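Local coordinates for sensor protein KdpD (PDB 4Y2F), which is the sensor histidine kinase of the potassium-responsive Kdp system, represented here by its GAF domain, a module that probably serves in sensing or regulation, at residues N45-P50 and I64-F69; Q55-W60 and L101-P106; L90-G95 and T123-V128. One frame throughout, in Å; residues are numbered along the deposited sequence.

How the contacts relate
All three contacts lie in one GAF domain and reach the same antiparallel sheet, of strand order 48-49, 35-42, 97-106, 88-94, 75-76. Contact 1 joins edge strand 48-49 to helix 62-71. Contact 2, its centre about 14 Å from that of contact 1, lays the loop 55-60 against strand 97-106, whose Leu101 packs on Leu48 and Ala65 of contact 1. Contact 3, centred about 17 Å from contact 2 and 16 Å from contact 1, sets strand 88-94 on the long helix 115-142. Along the chain, contact 2 interleaves with both others, whereas contact 1 closes before contact 3 opens. Contacts 1 and 2 thus lie on one face of the sheet and contact 3 on the other.

Contact 1 (N45-P50 and I64-F69); sequences NGKLQP and IAQWSF
The carboxamide of Gln66 grips the backbone of 45-50 at two points. Its NE2, which also donates to Asp70 in the same helix, donates to Gly46 O at 2.8 Å, tilted 19° from the carbonyl plane, while OE1 accepts from Leu48 N at 3.1 Å through a lone pair in its own carbonyl plane. With CG anti to the backbone N (chi1 -168°) and a bend at chi2, the side chain swings from the helix flank to face the turn. With an alanine here, Gly46 O and Leu48 N would probably lose these two partners, weakening the tie between turn and helix. The tightly packed part is apolar: Leu48 CD2 sits over one face of the Phe69 ring, 4.1 Å from its centroid, and CD1 rests 3.6 Å from Ala65 O and 3.9 Å from Phe69 CB. This is where edge strand 48-49 of the GAF sheet meets helix 62-71, and Leu101 of strand 97-106 adds to the apolar cluster by touching both Leu48 and Ala65. The looser, solvent side belongs to Lys47, whose exposed chain crosses Gln66 at about a right angle and lays its aliphatic CD 3.6 Å from Gln66 OE1.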
# COMPACT_ATOMS: atom_id res chain seq x y z
N ASN A 45 -21.55 -13.63 -7.75
CA ASN A 45 -22.63 -12.71 -8.04
C ASN A 45 -22.38 -11.31 -7.50
O ASN A 45 -23.23 -10.43 -7.69
CB ASN A 45 -23.94 -13.26 -7.46
CG ASN A 45 -24.16 -14.73 -7.77
OD1 ASN A 45 -23.85 -15.19 -8.87
ND2 ASN A 45 -24.69 -15.47 -6.80
N GLY A 46 -21.25 -11.08 -6.86
CA GLY A 46 -21.01 -9.81 -6.20
C GLY A 46 -21.62 -9.70 -4.81
O GLY A 46 -21.64 -8.59 -4.26
N LYS A 47 -22.11 -10.79 -4.24
CA LYS A 47 -22.67 -10.78 -2.90
C LYS A 47 -21.62 -11.19 -1.88
O LYS A 47 -20.86 -12.14 -2.09
CB LYS A 47 -23.88 -11.71 -2.80
CG LYS A 47 -25.08 -11.28 -3.63
CD LYS A 47 -25.58 -9.90 -3.22
CE LYS A 47 -26.63 -9.40 -4.20
NZ LYS A 47 -26.12 -9.46 -5.60
N LEU A 48 -21.57 -10.46 -0.76
CA LEU A 48 -20.48 -10.59 0.19
C LEU A 48 -20.59 -11.88 1.00
O LEU A 48 -21.68 -12.30 1.38
CB LEU A 48 -20.49 -9.40 1.15
CG LEU A 48 -20.14 -8.07 0.49
CD1 LEU A 48 -20.39 -6.97 1.50
CD2 LEU A 48 -18.68 -8.06 0.04
N GLN A 49 -19.44 -12.48 1.28
CA GLN A 49 -19.37 -13.68 2.10
C GLN A 49 -18.19 -13.56 3.05
O GLN A 49 -17.15 -12.99 2.69
CB GLN A 49 -19.21 -14.95 1.25
CG GLN A 49 -20.22 -15.08 0.12
CD GLN A 49 -21.64 -15.37 0.59
OE1 GLN A 49 -21.87 -15.62 1.78
NE2 GLN A 49 -22.59 -15.34 -0.34
N PRO A 50 -18.31 -14.08 4.28
CA PRO A 50 -19.48 -14.81 4.79
C PRO A 50 -20.67 -13.92 5.18
O PRO A 50 -20.52 -12.70 5.33
CB PRO A 50 -18.93 -15.54 6.02
CG PRO A 50 -17.77 -14.73 6.46
CD PRO A 50 -17.17 -14.13 5.22
N ILE A 64 -26.64 -3.30 4.60
CA ILE A 64 -25.83 -2.09 4.66
C ILE A 64 -24.38 -2.40 4.29
O ILE A 64 -23.72 -1.62 3.59
CB ILE A 64 -25.98 -1.40 6.02
CG1 ILE A 64 -27.45 -1.06 6.28
CG2 ILE A 64 -25.11 -0.15 6.10
CD1 ILE A 64 -28.04 -0.09 5.27
N ALA A 65 -23.88 -3.56 4.72
CA ALA A 65 -22.57 -4.01 4.26
C ALA A 65 -22.55 -4.12 2.74
O ALA A 65 -21.62 -3.62 2.08
CB ALA A 65 -22.22 -5.34 4.91
N GLN A 66 -23.57 -4.75 2.16
CA GLN A 66 -23.64 -4.83 0.70
C GLN A 66 -23.68 -3.43 0.08
O GLN A 66 -23.04 -3.20 -0.96
CB GLN A 66 -24.85 -5.66 0.27
CG GLN A 66 -24.85 -6.05 -1.22
CD GLN A 66 -23.75 -7.04 -1.57
OE1 GLN A 66 -23.58 -8.06 -0.91
NE2 GLN A 66 -23.01 -6.74 -2.63
N TRP A 67 -24.42 -2.50 0.69
CA TRP A 67 -24.47 -1.12 0.20
C TRP A 67 -23.09 -0.48 0.19
O TRP A 67 -22.70 0.18 -0.77
CB TRP A 67 -25.42 -0.29 1.08
CG TRP A 67 -25.44 1.20 0.75
CD1 TRP A 67 -26.27 1.83 -0.13
CD2 TRP A 67 -24.61 2.23 1.32
NE1 TRP A 67 -26.01 3.18 -0.15
CE2 TRP A 67 -24.99 3.45 0.72
CE3 TRP A 67 -23.57 2.23 2.25
CZ2 TRP A 67 -24.37 4.66 1.03
CZ3 TRP A 67 -22.96 3.44 2.56
CH2 TRP A 67 -23.36 4.64 1.96
N SER A 68 -22.33 -0.67 1.28
CA SER A 68 -20.99 -0.11 1.37
C SER A 68 -20.09 -0.67 0.27
O SER A 68 -19.32 0.09 -0.36
CB SER A 68 -20.43 -0.44 2.76
OG SER A 68 -19.07 -0.06 2.90
N PHE A 69 -20.17 -1.98 0.02
CA PHE A 69 -19.37 -2.60 -1.03
C PHE A 69 -19.80 -2.11 -2.41
O PHE A 69 -18.96 -1.81 -3.27
CB PHE A 69 -19.50 -4.12 -0.95
CG PHE A 69 -18.86 -4.85 -2.10
CD1 PHE A 69 -17.49 -5.04 -2.13
CD2 PHE A 69 -19.62 -5.33 -3.16
CE1 PHE A 69 -16.89 -5.70 -3.18
CE2 PHE A 69 -19.03 -6.00 -4.22
CZ PHE A 69 -17.66 -6.18 -4.24

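Contact 2 (Q55-W60 and L101-P106)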
# COMPACT_ATOMS: atom_id res chain seq x y z
N GLN A 55 -18.05 -15.42 16.45
CA GLN A 55 -18.22 -15.26 17.89
C GLN A 55 -17.36 -14.10 18.38
O GLN A 55 -16.20 -13.96 17.97
CB GLN A 55 -17.83 -16.55 18.61
CG GLN A 55 -17.37 -16.37 20.06
CD GLN A 55 -18.51 -16.07 21.02
OE1 GLN A 55 -19.66 -16.43 20.77
NE2 GLN A 55 -18.19 -15.41 22.13
N GLY A 56 -17.94 -13.26 19.23
CA GLY A 56 -17.25 -12.11 19.75
C GLY A 56 -17.56 -10.80 19.04
O GLY A 56 -17.30 -9.74 19.60
N MET A 57 -18.09 -10.85 17.81
CA MET A 57 -18.53 -9.65 17.12
C MET A 57 -20.04 -9.48 17.20
O MET A 57 -20.80 -10.44 17.14
CB MET A 57 -18.11 -9.65 15.64
CG MET A 57 -16.63 -9.41 15.48
SD MET A 57 -16.10 -9.34 13.76
CE MET A 57 -16.42 -7.62 13.36
N THR A 58 -20.46 -8.23 17.31
CA THR A 58 -21.88 -7.94 17.26
C THR A 58 -22.35 -8.08 15.82
O THR A 58 -21.62 -7.75 14.89
CB THR A 58 -22.13 -6.51 17.75
OG1 THR A 58 -21.34 -6.24 18.91
CG2 THR A 58 -23.60 -6.33 18.13
N PRO A 59 -23.57 -8.58 15.59
CA PRO A 59 -24.05 -8.71 14.21
C PRO A 59 -24.22 -7.36 13.54
O PRO A 59 -24.77 -6.42 14.13
CB PRO A 59 -25.41 -9.41 14.36
CG PRO A 59 -25.42 -10.00 15.70
CD PRO A 59 -24.45 -9.24 16.56
N TRP A 60 -23.77 -7.26 12.30
CA TRP A 60 -23.96 -6.07 11.49
C TRP A 60 -25.07 -6.32 10.48
O TRP A 60 -25.53 -7.44 10.29
CB TRP A 60 -22.67 -5.68 10.76
CG TRP A 60 -22.15 -6.76 9.89
CD1 TRP A 60 -22.49 -7.02 8.59
CD2 TRP A 60 -21.20 -7.76 10.26
NE1 TRP A 60 -21.80 -8.11 8.13
CE2 TRP A 60 -21.01 -8.59 9.14
CE3 TRP A 60 -20.49 -8.03 11.43
CZ2 TRP A 60 -20.13 -9.67 9.15
CZ3 TRP A 60 -19.60 -9.10 11.43
CH2 TRP A 60 -19.43 -9.90 10.30
N LEU A 101 -14.76 -5.80 1.88
CA LEU A 101 -15.03 -4.91 3.00
C LEU A 101 -14.35 -5.48 4.23
O LEU A 101 -14.06 -6.68 4.31
CB LEU A 101 -16.51 -4.89 3.38
CG LEU A 101 -17.58 -4.41 2.43
CD1 LEU A 101 -18.87 -4.50 3.21
CD2 LEU A 101 -17.32 -2.98 2.01
N VAL A 102 -14.08 -4.60 5.19
CA VAL A 102 -13.73 -5.07 6.53
C VAL A 102 -14.69 -4.41 7.53
O VAL A 102 -14.96 -3.20 7.45
CB VAL A 102 -12.24 -4.85 6.87
CG1 VAL A 102 -11.88 -3.36 6.87
CG2 VAL A 102 -11.87 -5.53 8.19
N VAL A 103 -15.25 -5.23 8.40
CA VAL A 103 -16.04 -4.74 9.53
C VAL A 103 -15.09 -4.74 10.73
O VAL A 103 -14.45 -5.77 11.02
CB VAL A 103 -17.25 -5.64 9.79
CG1 VAL A 103 -18.07 -5.08 10.96
CG2 VAL A 103 -18.12 -5.74 8.54
N VAL A 104 -14.96 -3.60 11.39
CA VAL A 104 -14.03 -3.42 12.51
C VAL A 104 -14.84 -3.03 13.75
O VAL A 104 -15.46 -1.96 13.77
CB VAL A 104 -12.97 -2.35 12.21
CG1 VAL A 104 -12.00 -2.23 13.35
CG2 VAL A 104 -12.23 -2.69 10.91
N GLU A 105 -14.78 -3.86 14.79
CA GLU A 105 -15.48 -3.60 16.05
C GLU A 105 -14.45 -3.47 17.16
O GLU A 105 -13.92 -4.48 17.64
CB GLU A 105 -16.46 -4.72 16.36
CG GLU A 105 -17.34 -4.35 17.54
CD GLU A 105 -18.32 -5.45 17.90
OE1 GLU A 105 -18.43 -6.44 17.15
OE2 GLU A 105 -18.96 -5.31 18.97
N PRO A 106 -14.14 -2.25 17.61
CA PRO A 106 -13.07 -2.08 18.61
C PRO A 106 -13.56 -2.34 20.02
O PRO A 106 -14.74 -2.18 20.34
CB PRO A 106 -12.72 -0.60 18.45
CG PRO A 106 -14.02 0.05 18.09
CD PRO A 106 -14.72 -0.96 17.19
O HOH W 1 -18.81 -7.75 20.56
O HOH W 2 -19.37 -6.13 14.54
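Both carboxylate oxygens of Glu105 are taken up by Thr58. The backbone N of Thr58 donates to Glu105 OE1 at 2.7 Å, on the syn lone pair of OE1, and the N-H...O angle is 161°. Thr58 OG1 donates to Glu105 OE2 at 2.6 Å; this bond, too, comes from the syn side, but 32° out of the carboxylate plane. The fork is fixed by an extended glutamate chain, CG lying anti to the backbone N (chi1 -171°), which carries the acid straight from the strand to the loop. Alongside it, running in the opposite direction, Met57 ends with CE 3.6 Å from Val103 O and also against Val103 CG1. Two residues earlier in the strand than Glu105, Val103 sets CG2 over the five-membered ring of Trp60, 4.1 Å from its centroid, while CG1 of the same valine meets Trp60 CE3 at 3.8 Å. The loop 55-60, which leads into helix 62-71, thereby lies across strand 97-106 of the GAF domain sheet. Two waters form the next shell: one bridges Gly56 O to Glu105 OE2, donating to the latter at 2.9 Å, and the other bridges Thr58 O to Glu105 OE1. Each carboxylate oxygen thus accepts from Thr58 and from a water. Farther out, strand 35-42 pairs with the backbone of Val103 and Glu105, and its Gln38 and Leu40 touch the Trp60 side chain, as does Ala65 of helix 62-71.

Contact 3 (L90-G95 and T123-V128); sequences LPLKSG and TFTLLV
Strand 90-94 meets helix 123-128 at an axial distance of 6.6 Å and a crossing angle of -58°, with Leu92 and Thr125 the nearest pair at their CA atoms. Leu92 crosses Thr125 at about a right angle and sets CD2 3.7 Å from Thr125 CB, with Thr125 CG2 a little farther away. The other branch of the leucine, CD1, reaches Val128 CG1 at 4.0 Å, one turn along the helix, spreading the isopropyl fork over both residues. Leu126 points its CB away from the strand, yet with CG anti to the backbone N (chi1 176°) its CD1 returns to lie 3.7 Å from Lys93 O. Thr125 OG1, placed between its backbone N and carbonyl carbon (chi1 66°), is bonded to Glu122 O in the preceding helical turn and also accepts from a water at 3.0 Å. That water donates to Pro91 O and accepts from Lys93 N. Leu126 and Leu127 also pack, reciprocally, on Leu127 and Leu126 of the second subunit, so this GAF helix serves both the sheet and the dimer interface. No direct hydrogen bond joins strand and helix: cohesion comes from apolar packing, and the polar link is indirect, through the bridging water.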
# COMPACT_ATOMS: atom_id res chain seq x y z
N LEU A 90 -15.93 -0.73 6.35
CA LEU A 90 -14.94 -0.01 5.54
C LEU A 90 -14.70 -0.71 4.21
O LEU A 90 -14.33 -1.90 4.19
CB LEU A 90 -13.62 0.13 6.31
CG LEU A 90 -13.79 0.88 7.63
CD1 LEU A 90 -12.48 0.84 8.38
CD2 LEU A 90 -14.22 2.33 7.40
N PRO A 91 -14.87 -0.03 3.09
CA PRO A 91 -14.52 -0.66 1.81
C PRO A 91 -13.02 -0.84 1.65
O PRO A 91 -12.22 0.01 2.05
CB PRO A 91 -15.08 0.31 0.77
CG PRO A 91 -15.14 1.63 1.48
CD PRO A 91 -15.45 1.31 2.92
N LEU A 92 -12.64 -1.98 1.09
CA LEU A 92 -11.25 -2.26 0.74
C LEU A 92 -11.07 -1.84 -0.71
O LEU A 92 -11.34 -2.62 -1.64
CB LEU A 92 -10.94 -3.74 0.94
CG LEU A 92 -11.27 -4.20 2.35
CD1 LEU A 92 -11.16 -5.71 2.47
CD2 LEU A 92 -10.37 -3.52 3.38
N LYS A 93 -10.61 -0.61 -0.93
CA LYS A 93 -10.61 -0.01 -2.25
C LYS A 93 -9.19 0.20 -2.75
O LYS A 93 -8.30 0.62 -2.00
CB LYS A 93 -11.28 1.36 -2.24
CG LYS A 93 -12.68 1.37 -1.72
CD LYS A 93 -13.27 2.77 -1.80
CE LYS A 93 -13.54 3.19 -3.23
NZ LYS A 93 -14.41 4.42 -3.28
N SER A 94 -8.99 -0.07 -4.03
CA SER A 94 -7.78 0.36 -4.73
C SER A 94 -8.25 1.20 -5.90
O SER A 94 -8.92 0.69 -6.81
CB SER A 94 -6.97 -0.84 -5.19
OG SER A 94 -5.85 -0.39 -5.93
N GLY A 95 -7.91 2.48 -5.88
CA GLY A 95 -8.49 3.39 -6.85
C GLY A 95 -9.98 3.51 -6.60
O GLY A 95 -10.44 3.64 -5.46
N THR A 123 -4.75 3.49 5.71
CA THR A 123 -3.57 2.96 5.04
C THR A 123 -3.58 1.44 5.08
O THR A 123 -3.25 0.78 4.08
CB THR A 123 -2.31 3.51 5.68
OG1 THR A 123 -2.35 4.94 5.67
CG2 THR A 123 -1.09 3.05 4.91
N PHE A 124 -3.98 0.85 6.21
CA PHE A 124 -4.10 -0.60 6.28
C PHE A 124 -5.07 -1.13 5.22
O PHE A 124 -4.76 -2.08 4.50
CB PHE A 124 -4.53 -1.04 7.68
CG PHE A 124 -3.40 -1.24 8.64
CD1 PHE A 124 -2.63 -0.17 9.08
CD2 PHE A 124 -3.09 -2.51 9.11
CE1 PHE A 124 -1.58 -0.36 9.96
CE2 PHE A 124 -2.04 -2.71 9.99
CZ PHE A 124 -1.28 -1.64 10.40
N THR A 125 -6.26 -0.52 5.11
CA THR A 125 -7.23 -1.03 4.14
C THR A 125 -6.73 -0.88 2.71
O THR A 125 -7.08 -1.70 1.84
CB THR A 125 -8.60 -0.37 4.30
OG1 THR A 125 -8.53 1.02 3.99
CG2 THR A 125 -9.14 -0.56 5.72
N LEU A 126 -5.90 0.13 2.44
CA LEU A 126 -5.34 0.27 1.10
C LEU A 126 -4.38 -0.87 0.79
O LEU A 126 -4.40 -1.42 -0.32
CB LEU A 126 -4.63 1.62 1.00
CG LEU A 126 -3.89 1.95 -0.28
CD1 LEU A 126 -4.83 1.81 -1.48
CD2 LEU A 126 -3.39 3.37 -0.17
N LEU A 127 -3.55 -1.26 1.75
CA LEU A 127 -2.64 -2.38 1.52
C LEU A 127 -3.40 -3.69 1.36
O LEU A 127 -3.07 -4.51 0.49
CB LEU A 127 -1.64 -2.47 2.68
CG LEU A 127 -0.59 -1.38 2.80
CD1 LEU A 127 0.44 -1.92 3.74
CD2 LEU A 127 0.05 -1.07 1.47
N VAL A 128 -4.44 -3.91 2.17
CA VAL A 128 -5.27 -5.10 2.01
C VAL A 128 -5.92 -5.12 0.63
O VAL A 128 -5.94 -6.15 -0.06
CB VAL A 128 -6.31 -5.19 3.14
CG1 VAL A 128 -7.27 -6.33 2.85
CG2 VAL A 128 -5.60 -5.37 4.48
O HOH W 3 -9.48 1.23 1.18